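Local coordinates for regulatory protein SWI6 (Saccharomyces cerevisiae, PDB 2XFV) that acts, through its partners Swi4 and Mbp1, as a coactivator in the SBF and MBF complexes that drive cell-cycle-dependent transcription in yeast, at residues A1-V6 with L19-E24; G26-K31 with I81-C86; R7-H12 with L93-L98. One frame throughout, in Å; residues are numbered along the deposited sequence. Where two conformers were deposited one is given.

Contact 1: residues A1-V6 with L19-E24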
loop_
_atom_site.group_PDB
_atom_site.type_symbol
_atom_site.label_atom_id
_atom_site.label_comp_id
_atom_site.label_asym_id
_atom_site.label_seq_id
_atom_site.Cartn_x
_atom_site.Cartn_y
_atom_site.Cartn_z
ATOM N N ALA A 1 6.674 -24.148 2.301
ATOM C CA ALA A 1 5.437 -24.428 3.034
ATOM C C ALA A 1 4.434 -23.325 2.716
ATOM O O ALA A 1 4.824 -22.272 2.241
ATOM C CB ALA A 1 5.704 -24.493 4.526
ATOM N N LEU A 2 3.148 -23.564 2.968
ATOM C CA LEU A 2 2.138 -22.521 2.732
ATOM C C LEU A 2 1.927 -21.699 4.004
ATOM O O LEU A 2 1.900 -22.250 5.109
ATOM C CB LEU A 2 0.808 -23.146 2.282
ATOM C CG LEU A 2 0.817 -23.898 0.946
ATOM C CD1 LEU A 2 -0.545 -24.499 0.661
ATOM C CD2 LEU A 2 1.222 -22.989 -0.198
ATOM N N GLU A 3 1.816 -20.383 3.843
ATOM C CA GLU A 3 1.547 -19.469 4.952
ATOM C C GLU A 3 0.269 -18.748 4.583
ATOM O O GLU A 3 0.052 -18.429 3.417
ATOM C CB GLU A 3 2.688 -18.449 5.087
ATOM C CG GLU A 3 4.028 -19.083 5.466
ATOM C CD GLU A 3 5.221 -18.139 5.300
ATOM O OE1 GLU A 3 5.051 -16.987 4.844
ATOM O OE2 GLU A 3 6.343 -18.564 5.628
ATOM N N GLU A 4 -0.585 -18.467 5.555
ATOM C CA GLU A 4 -1.889 -17.943 5.181
ATOM C C GLU A 4 -2.465 -16.945 6.185
ATOM O O GLU A 4 -2.327 -17.125 7.388
ATOM C CB GLU A 4 -2.838 -19.125 4.996
ATOM C CG GLU A 4 -4.112 -18.793 4.286
ATOM C CD GLU A 4 -4.825 -20.039 3.807
ATOM O OE1 GLU A 4 -4.508 -20.510 2.696
ATOM O OE2 GLU A 4 -5.695 -20.547 4.544
ATOM N N VAL A 5 -3.091 -15.888 5.671
ATOM C CA VAL A 5 -3.851 -14.968 6.512
ATOM C C VAL A 5 -5.171 -14.672 5.813
ATOM O O VAL A 5 -5.222 -14.516 4.594
ATOM C CB VAL A 5 -3.085 -13.648 6.782
ATOM C CG1 VAL A 5 -2.738 -12.955 5.479
ATOM C CG2 VAL A 5 -3.906 -12.726 7.674
ATOM N N VAL A 6 -6.247 -14.625 6.586
ATOM C CA VAL A 6 -7.552 -14.295 6.010
ATOM C C VAL A 6 -8.196 -13.117 6.731
ATOM O O VAL A 6 -8.105 -12.996 7.954
ATOM C CB VAL A 6 -8.519 -15.510 6.002
ATOM C CG1 VAL A 6 -8.822 -15.977 7.418
ATOM C CG2 VAL A 6 -9.808 -15.168 5.263
ATOM N N LEU A 19 -4.918 -14.412 1.723
ATOM C CA LEU A 19 -3.569 -14.378 1.160
ATOM C C LEU A 19 -2.865 -15.691 1.500
ATOM O O LEU A 19 -2.642 -16.008 2.666
ATOM C CB LEU A 19 -2.766 -13.189 1.695
ATOM C CG LEU A 19 -3.423 -11.819 1.496
ATOM C CD1 LEU A 19 -2.507 -10.686 1.999
ATOM C CD2 LEU A 19 -3.793 -11.599 0.023
ATOM N N THR A 20 -2.540 -16.458 0.468
ATOM C CA THR A 20 -1.845 -17.734 0.606
ATOM C C THR A 20 -0.480 -17.597 -0.057
ATOM O O THR A 20 -0.401 -17.404 -1.273
ATOM C CB THR A 20 -2.649 -18.877 -0.071
ATOM O OG1 THR A 20 -3.942 -18.995 0.550
ATOM C CG2 THR A 20 -1.912 -20.232 0.050
ATOM N N ARG A 21 0.589 -17.656 0.742
ATOM C CA ARG A 21 1.957 -17.485 0.233
ATOM C C ARG A 21 2.736 -18.811 0.247
ATOM O O ARG A 21 2.657 -19.563 1.215
ATOM C CB ARG A 21 2.715 -16.444 1.087
ATOM C CG ARG A 21 3.978 -15.861 0.409
ATOM C CD ARG A 21 4.743 -14.879 1.326
ATOM N NE ARG A 21 5.546 -15.615 2.295
ATOM C CZ ARG A 21 6.860 -15.804 2.205
ATOM N NH1 ARG A 21 7.489 -16.517 3.133
ATOM N NH2 ARG A 21 7.549 -15.285 1.195
ATOM N N ASP A 22 3.483 -19.087 -0.821
ATOM C CA ASP A 22 4.410 -20.222 -0.860
ATOM C C ASP A 22 5.772 -19.697 -0.380
ATOM O O ASP A 22 6.328 -18.785 -0.979
ATOM C CB ASP A 22 4.522 -20.769 -2.290
ATOM C CG ASP A 22 5.465 -21.962 -2.403
ATOM O OD1 ASP A 22 6.595 -21.898 -1.892
ATOM O OD2 ASP A 22 5.087 -22.952 -3.051
ATOM N N SER A 23 6.288 -20.254 0.717
ATOM C CA SER A 23 7.501 -19.715 1.344
ATOM C C SER A 23 8.755 -19.981 0.520
ATOM O O SER A 23 9.792 -19.350 0.746
ATOM C CB SER A 23 7.680 -20.292 2.756
ATOM O OG SER A 23 8.030 -21.664 2.691
ATOM N N GLU A 24 8.674 -20.927 -0.415
ATOM C CA GLU A 24 9.817 -21.238 -1.281
ATOM C C GLU A 24 9.915 -20.295 -2.503
ATOM O O GLU A 24 11.004 -19.859 -2.865
ATOM C CB GLU A 24 9.814 -22.721 -1.696
ATOM C CG GLU A 24 9.749 -23.706 -0.492
ATOM C CD GLU A 24 9.718 -25.192 -0.893
ATOM O OE1 GLU A 24 8.650 -25.854 -0.775
ATOM O OE2 GLU A 24 10.770 -25.709 -1.312
HETATM O O HOH W 1 6.285 -24.626 -0.422
#
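Leu19 begins the pairing by exchanging two backbone hydrogen bonds with Val5, from Leu19 N to Val5 O and from Val5 N to Leu19 O. Their side chains run alongside on one face of a two-stranded antiparallel hairpin, with Val5 CG1 3.8 Å from Leu19 CB; both are apolar, and Phe99 packs on the pair. Thr20, a non-hydrogen-bonded partner of Glu4, turns to the other face. Thr20 OG1 gives its proton to Glu4 OE1 at 2.7 Å, reaching the oxygen on its anti side, 31° out of the carboxylate plane. Glu4 can offer that oxygen because CG stands anti to the backbone N (chi1 -165°) and the extended chain runs beside the threonine; Thr20 CG2 meets Leu2 CD2 at 4.2 Å. Arg21 returns to the Val5 and Leu19 face and pairs with Glu3 through both backbone bonds and a salt bridge. A bend at chi3 (79°) turns the guanidinium side-on to the carboxylate. Arg21 NE lies 2.9 Å and Arg21 NH1 3.0 Å from Glu3 OE1, both arriving over the same face of the carboxylate, while a weak bond joins NH1 to OE2. Phe105 of the second subunit packs on Glu3, Val5 and Arg21. Beyond Asp22, whose OD1 accepts from Glu24 N in an Asx turn, Ser23 N bonds to Ala1 O, and Ser23 OG accepts from Ala1 N at 2.9 Å. A water takes another hydrogen from Ala1 N and donates to Glu24 OE1 at 2.7 Å. The first residue of this fragment is thus held by a backbone bond, a hydroxyl and a bridging water, and the carboxylate of Glu24, 4.0 Å from Ala1 N through its OE1, would probably favour a protonated amino group there.

Contact 2: residues G26-K31 with I81-C86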
loop_
_atom_site.group_PDB
_atom_site.type_symbol
_atom_site.label_atom_id
_atom_site.label_comp_id
_atom_site.label_asym_id
_atom_site.label_seq_id
_atom_site.Cartn_x
_atom_site.Cartn_y
_atom_site.Cartn_z
ATOM N N GLY A 26 7.864 -17.380 -2.715
ATOM C CA GLY A 26 7.447 -16.041 -2.316
ATOM C C GLY A 26 6.171 -15.528 -2.982
ATOM O O GLY A 26 5.738 -14.403 -2.711
ATOM N N HIS A 27 5.561 -16.349 -3.833
ATOM C CA HIS A 27 4.365 -15.949 -4.591
ATOM C C HIS A 27 3.069 -16.221 -3.820
ATOM O O HIS A 27 3.072 -16.999 -2.855
ATOM C CB HIS A 27 4.329 -16.689 -5.932
ATOM C CG HIS A 27 5.568 -16.488 -6.759
ATOM N ND1 HIS A 27 5.951 -17.371 -7.747
ATOM C CD2 HIS A 27 6.506 -15.513 -6.737
ATOM C CE1 HIS A 27 7.079 -16.948 -8.298
ATOM N NE2 HIS A 27 7.435 -15.822 -7.709
ATOM N N PHE A 28 1.982 -15.584 -4.263
ATOM C CA PHE A 28 0.660 -15.674 -3.621
ATOM C C PHE A 28 -0.345 -16.303 -4.579
ATOM O O PHE A 28 -0.290 -16.065 -5.774
ATOM C CB PHE A 28 0.158 -14.266 -3.248
ATOM C CG PHE A 28 0.928 -13.626 -2.125
ATOM C CD1 PHE A 28 0.446 -13.687 -0.822
ATOM C CD2 PHE A 28 2.134 -12.980 -2.371
ATOM C CE1 PHE A 28 1.149 -13.089 0.225
ATOM C CE2 PHE A 28 2.853 -12.401 -1.337
ATOM C CZ PHE A 28 2.364 -12.449 -0.039
ATOM N N LEU A 29 -1.286 -17.087 -4.060
ATOM C CA LEU A 29 -2.251 -17.772 -4.917
ATOM C C LEU A 29 -3.228 -16.793 -5.568
ATOM O O LEU A 29 -3.877 -15.999 -4.877
ATOM C CB LEU A 29 -3.020 -18.811 -4.078
ATOM C CG LEU A 29 -3.738 -19.962 -4.772
ATOM C CD1 LEU A 29 -2.757 -20.840 -5.571
ATOM C CD2 LEU A 29 -4.516 -20.794 -3.713
ATOM N N LEU A 30 -3.346 -16.857 -6.897
ATOM C CA LEU A 30 -4.204 -15.918 -7.636
ATOM C C LEU A 30 -5.684 -16.085 -7.314
ATOM O O LEU A 30 -6.420 -15.100 -7.196
ATOM C CB LEU A 30 -4.015 -16.088 -9.150
ATOM C CG LEU A 30 -4.963 -15.262 -10.043
ATOM C CD1 LEU A 30 -4.687 -13.760 -9.880
ATOM C CD2 LEU A 30 -4.857 -15.676 -11.534
ATOM N N LYS A 31 -6.144 -17.331 -7.202
ATOM C CA LYS A 31 -7.593 -17.569 -7.239
ATOM C C LYS A 31 -8.369 -16.788 -6.173
ATOM O O LYS A 31 -9.502 -16.354 -6.421
ATOM C CB LYS A 31 -7.926 -19.064 -7.127
ATOM C CG LYS A 31 -7.586 -19.655 -5.778
ATOM C CD LYS A 31 -8.500 -20.821 -5.403
ATOM C CE LYS A 31 -8.171 -22.074 -6.176
ATOM N NZ LYS A 31 -8.789 -23.278 -5.549
ATOM N N ILE A 81 0.886 -15.159 -8.180
ATOM C CA ILE A 81 1.368 -13.812 -8.517
ATOM C C ILE A 81 2.549 -13.379 -7.641
ATOM O O ILE A 81 2.737 -13.900 -6.545
ATOM C CB ILE A 81 0.249 -12.744 -8.413
ATOM C CG1 ILE A 81 -0.310 -12.675 -6.979
ATOM C CG2 ILE A 81 -0.842 -13.026 -9.451
ATOM C CD1 ILE A 81 -1.325 -11.502 -6.757
ATOM N N GLU A 82 3.343 -12.422 -8.126
ATOM C CA GLU A 82 4.488 -11.937 -7.357
ATOM C C GLU A 82 4.058 -11.116 -6.147
ATOM O O GLU A 82 2.962 -10.573 -6.120
ATOM C CB GLU A 82 5.410 -11.092 -8.245
ATOM C CG GLU A 82 5.909 -11.869 -9.452
ATOM C CD GLU A 82 7.330 -11.543 -9.831
ATOM O OE1 GLU A 82 7.626 -10.352 -10.068
ATOM O OE2 GLU A 82 8.149 -12.489 -9.904
ATOM N N LEU A 83 4.937 -11.036 -5.153
ATOM C CA LEU A 83 4.712 -10.210 -3.963
ATOM C C LEU A 83 4.360 -8.772 -4.325
ATOM O O LEU A 83 3.444 -8.182 -3.754
ATOM C CB LEU A 83 5.978 -10.212 -3.093
ATOM C CG LEU A 83 6.120 -9.179 -1.961
ATOM C CD1 LEU A 83 5.106 -9.423 -0.841
ATOM C CD2 LEU A 83 7.547 -9.189 -1.410
ATOM N N GLU A 84 5.103 -8.182 -5.255
ATOM C CA GLU A 84 4.849 -6.774 -5.591
ATOM C C GLU A 84 3.481 -6.566 -6.231
ATOM O O GLU A 84 2.828 -5.544 -5.997
ATOM C CB GLU A 84 5.963 -6.208 -6.471
ATOM C CG GLU A 84 7.214 -5.904 -5.650
ATOM C CD GLU A 84 8.306 -5.204 -6.432
ATOM O OE1 GLU A 84 7.994 -4.486 -7.418
ATOM O OE2 GLU A 84 9.480 -5.361 -6.030
ATOM N N LYS A 85 3.053 -7.535 -7.039
ATOM C CA LYS A 85 1.721 -7.493 -7.644
ATOM C C LYS A 85 0.640 -7.673 -6.571
ATOM O O LYS A 85 -0.405 -7.012 -6.612
ATOM C CB LYS A 85 1.599 -8.546 -8.769
ATOM C CG LYS A 85 0.236 -8.617 -9.504
ATOM C CD LYS A 85 -0.238 -7.254 -10.059
ATOM C CE LYS A 85 0.601 -6.734 -11.244
ATOM N NZ LYS A 85 0.196 -5.335 -11.623
ATOM N N CYS A 86 0.883 -8.555 -5.604
ATOM C CA CYS A 86 -0.047 -8.687 -4.486
ATOM C C CYS A 86 -0.214 -7.334 -3.782
ATOM O O CYS A 86 -1.340 -6.892 -3.532
ATOM C CB CYS A 86 0.428 -9.770 -3.499
ATOM S SG CYS A 86 -0.553 -9.877 -1.970
HETATM O O HOH W 2 9.767 -14.474 -8.698
#
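Ile81 N donates to Phe28 O at 2.8 Å, and Phe28 N returns a bond of 2.9 Å to Ile81 O. This single antiparallel hydrogen-bonded pair puts both side chains on one face, where Phe28 CB lies 4.1 Å from Ile81 CG1. Ile81 O also receives the flank of His27, whose CB comes within 3.3 Å of it. At the edge of the imidazole, in its plane, a water sits 2.9 Å from His27 NE2 and donates to Glu82 OE2, so it joins two polar side chains that do not touch directly. This amino-terminal domain of Swi6 belongs to a family grouped with helix-turn-helix folds; here strand 28-29 meets strand 79-81 just where the chain turns into helix 83-92, with Glu82 at its N-cap position. The first turn of that helix packs on the Phe28 ring. Cys86 SG, swung anti to its own backbone N by chi1 of 173°, stands over the centre of one face of the Phe28 ring, 3.9 Å above the plane, a sulfur-aromatic contact that suits a small, polarisable side chain. Leu83 CD1 instead approaches the ring edge, 3.8 Å from Phe28 CE2. Phe105 of the second subunit also meets this ring, edge-to-face. Farther along, Leu30 lies roughly perpendicular to Ile81, with Leu30 CD1 3.9 Å from Ile81 CG2.

Contact 3: residues R7-H12 with L93-L98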
loop_
_atom_site.group_PDB
_atom_site.type_symbol
_atom_site.label_atom_id
_atom_site.label_comp_id
_atom_site.label_asym_id
_atom_site.label_seq_id
_atom_site.Cartn_x
_atom_site.Cartn_y
_atom_site.Cartn_z
ATOM N N ARG A 7 -8.842 -12.244 5.963
ATOM C CA ARG A 7 -9.599 -11.134 6.522
ATOM C C ARG A 7 -10.960 -11.103 5.836
ATOM O O ARG A 7 -11.122 -11.688 4.768
ATOM C CB ARG A 7 -8.844 -9.820 6.296
ATOM C CG ARG A 7 -7.506 -9.749 7.025
ATOM C CD ARG A 7 -7.728 -9.565 8.531
ATOM N NE ARG A 7 -6.754 -10.301 9.339
ATOM C CZ ARG A 7 -5.529 -9.862 9.609
ATOM N NH1 ARG A 7 -5.127 -8.693 9.133
ATOM N NH2 ARG A 7 -4.705 -10.588 10.352
ATOM N N TYR A 8 -11.933 -10.427 6.439
ATOM C CA TYR A 8 -13.302 -10.421 5.918
ATOM C C TYR A 8 -13.817 -9.005 5.698
ATOM O O TYR A 8 -13.461 -8.084 6.436
ATOM C CB TYR A 8 -14.245 -11.153 6.890
ATOM C CG TYR A 8 -13.846 -12.593 7.102
ATOM C CD1 TYR A 8 -14.360 -13.604 6.294
ATOM C CD2 TYR A 8 -12.922 -12.938 8.082
ATOM C CE1 TYR A 8 -13.976 -14.924 6.472
ATOM C CE2 TYR A 8 -12.540 -14.254 8.271
ATOM C CZ TYR A 8 -13.066 -15.241 7.461
ATOM O OH TYR A 8 -12.679 -16.551 7.645
ATOM N N LEU A 9 -14.673 -8.839 4.697
ATOM C CA LEU A 9 -15.319 -7.547 4.469
ATOM C C LEU A 9 -16.773 -7.724 4.058
ATOM O O LEU A 9 -17.308 -8.833 4.097
ATOM C CB LEU A 9 -14.559 -6.733 3.414
ATOM C CG LEU A 9 -14.289 -7.444 2.093
ATOM C CD1 LEU A 9 -14.574 -6.532 0.915
ATOM C CD2 LEU A 9 -12.853 -7.941 2.065
ATOM N N GLY A 10 -17.412 -6.629 3.660
ATOM C CA GLY A 10 -18.838 -6.641 3.382
ATOM C C GLY A 10 -19.652 -6.329 4.628
ATOM O O GLY A 10 -19.151 -6.427 5.753
ATOM N N PRO A 11 -20.929 -5.966 4.436
ATOM C CA PRO A 11 -21.776 -5.496 5.539
ATOM C C PRO A 11 -21.983 -6.541 6.639
ATOM O O PRO A 11 -22.286 -6.171 7.770
ATOM C CB PRO A 11 -23.103 -5.145 4.847
ATOM C CG PRO A 11 -23.100 -5.909 3.582
ATOM C CD PRO A 11 -21.654 -6.003 3.155
ATOM N N HIS A 12 -21.800 -7.820 6.322
ATOM C CA HIS A 12 -21.960 -8.869 7.324
ATOM C C HIS A 12 -20.702 -9.732 7.463
ATOM O O HIS A 12 -20.776 -10.862 7.942
ATOM C CB HIS A 12 -23.175 -9.741 6.990
ATOM C CG HIS A 12 -24.450 -8.969 6.863
ATOM N ND1 HIS A 12 -25.014 -8.655 5.645
ATOM C CD2 HIS A 12 -25.265 -8.436 7.803
ATOM C CE1 HIS A 12 -26.122 -7.965 5.840
ATOM N NE2 HIS A 12 -26.298 -7.819 7.141
ATOM N N LEU A 93 -7.350 -1.912 -4.461
ATOM C CA LEU A 93 -8.637 -2.266 -3.852
ATOM C C LEU A 93 -8.874 -1.602 -2.488
ATOM O O LEU A 93 -9.913 -1.822 -1.854
ATOM C CB LEU A 93 -8.738 -3.788 -3.699
ATOM C CG LEU A 93 -8.626 -4.623 -4.981
ATOM C CD1 LEU A 93 -8.477 -6.120 -4.657
ATOM C CD2 LEU A 93 -9.812 -4.377 -5.907
ATOM N N ASN A 94 -7.911 -0.791 -2.048
ATOM C CA ASN A 94 -7.944 -0.150 -0.737
ATOM C C ASN A 94 -8.119 -1.165 0.398
ATOM O O ASN A 94 -8.888 -0.957 1.344
ATOM C CB ASN A 94 -8.996 0.972 -0.686
ATOM C CG ASN A 94 -8.641 2.150 -1.597
ATOM O OD1 ASN A 94 -9.491 2.670 -2.320
ATOM N ND2 ASN A 94 -7.376 2.563 -1.570
ATOM N N LEU A 95 -7.372 -2.263 0.296
ATOM C CA LEU A 95 -7.386 -3.327 1.304
ATOM C C LEU A 95 -6.029 -3.494 1.989
ATOM O O LEU A 95 -5.836 -4.426 2.782
ATOM C CB LEU A 95 -7.802 -4.665 0.674
ATOM C CG LEU A 95 -9.253 -4.774 0.202
ATOM C CD1 LEU A 95 -9.517 -6.146 -0.403
ATOM C CD2 LEU A 95 -10.223 -4.498 1.359
ATOM N N PHE A 96 -5.073 -2.619 1.684
ATOM C CA PHE A 96 -3.771 -2.753 2.326
ATOM C C PHE A 96 -3.876 -2.511 3.831
ATOM O O PHE A 96 -3.243 -3.211 4.629
ATOM C CB PHE A 96 -2.698 -1.845 1.717
ATOM C CG PHE A 96 -1.340 -2.075 2.315
ATOM C CD1 PHE A 96 -0.568 -3.151 1.910
ATOM C CD2 PHE A 96 -0.869 -1.269 3.341
ATOM C CE1 PHE A 96 0.675 -3.386 2.476
ATOM C CE2 PHE A 96 0.371 -1.499 3.914
ATOM C CZ PHE A 96 1.146 -2.559 3.476
ATOM N N GLY A 97 -4.679 -1.523 4.209
ATOM C CA GLY A 97 -4.929 -1.234 5.612
ATOM C C GLY A 97 -5.479 -2.448 6.341
ATOM O O GLY A 97 -5.060 -2.765 7.455
ATOM N N LEU A 98 -6.415 -3.141 5.706
ATOM C CA LEU A 98 -7.041 -4.309 6.316
ATOM C C LEU A 98 -6.014 -5.400 6.648
ATOM O O LEU A 98 -6.162 -6.106 7.645
ATOM C CB LEU A 98 -8.159 -4.857 5.419
ATOM C CG LEU A 98 -8.993 -6.029 5.952
ATOM C CD1 LEU A 98 -9.768 -5.624 7.195
ATOM C CD2 LEU A 98 -9.932 -6.552 4.877
#
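The guanidinium of Arg7 meets Leu98 O at its edge: the carbonyl oxygen is just 5° out of the guanidinium plane. Arg7 NH1 donates to Leu98 O at 3.2 Å, and the nitrogen lies in the carbonyl plane, on a lone pair of the oxygen. The N-H...O angle of 146° makes this a bent bond, and Asp101 holds the same NH1 in a salt bridge. Bends at chi2 (-73°) and chi3 bring NH1 round to that carbonyl. The two side chains lie alongside one another, heading opposite ways, and Arg7 CB rests 3.7 Å from Leu98 CD2. The first carbons of the arginine, CB and CG, thus pack on the leucine while its charged end serves polar groups. In the fold, the end of hairpin strand 2-9 meets the connection that follows helix 83-92, which leaves its helix through a Schellman motif at Asn94, whose phi is positive. Leu9 faces that connection with one methyl, Leu9 CD2, which is 4.3 Å from Leu98 CD2 and 4.4 Å from Leu95 CD2, a loose, purely apolar touch. Ile46 adds to this cluster, packing on both Leu9 and Leu95.

Contacts 1 and 3 divide strand 2-9 between them: contact 1 pairs its beginning with strand 15-22, and contact 3 sets its end against the connection after helix 83-92, their centres about 19 Å apart. Contact 2 opens after contact 1 has closed along the chain, and the two centres are about 10 Å apart. They touch through a backbone bond between Thr20 and Leu29 and probably another from Asp22 N to His27 O. Contact 2 lies within the span of chain that contact 3 brackets, about 18 Å from it between centres. The hairpin thus reaches the start of helix 83-92 by way of strand 28-29, and the connection after its end directly; all three contacts border on the second subunit.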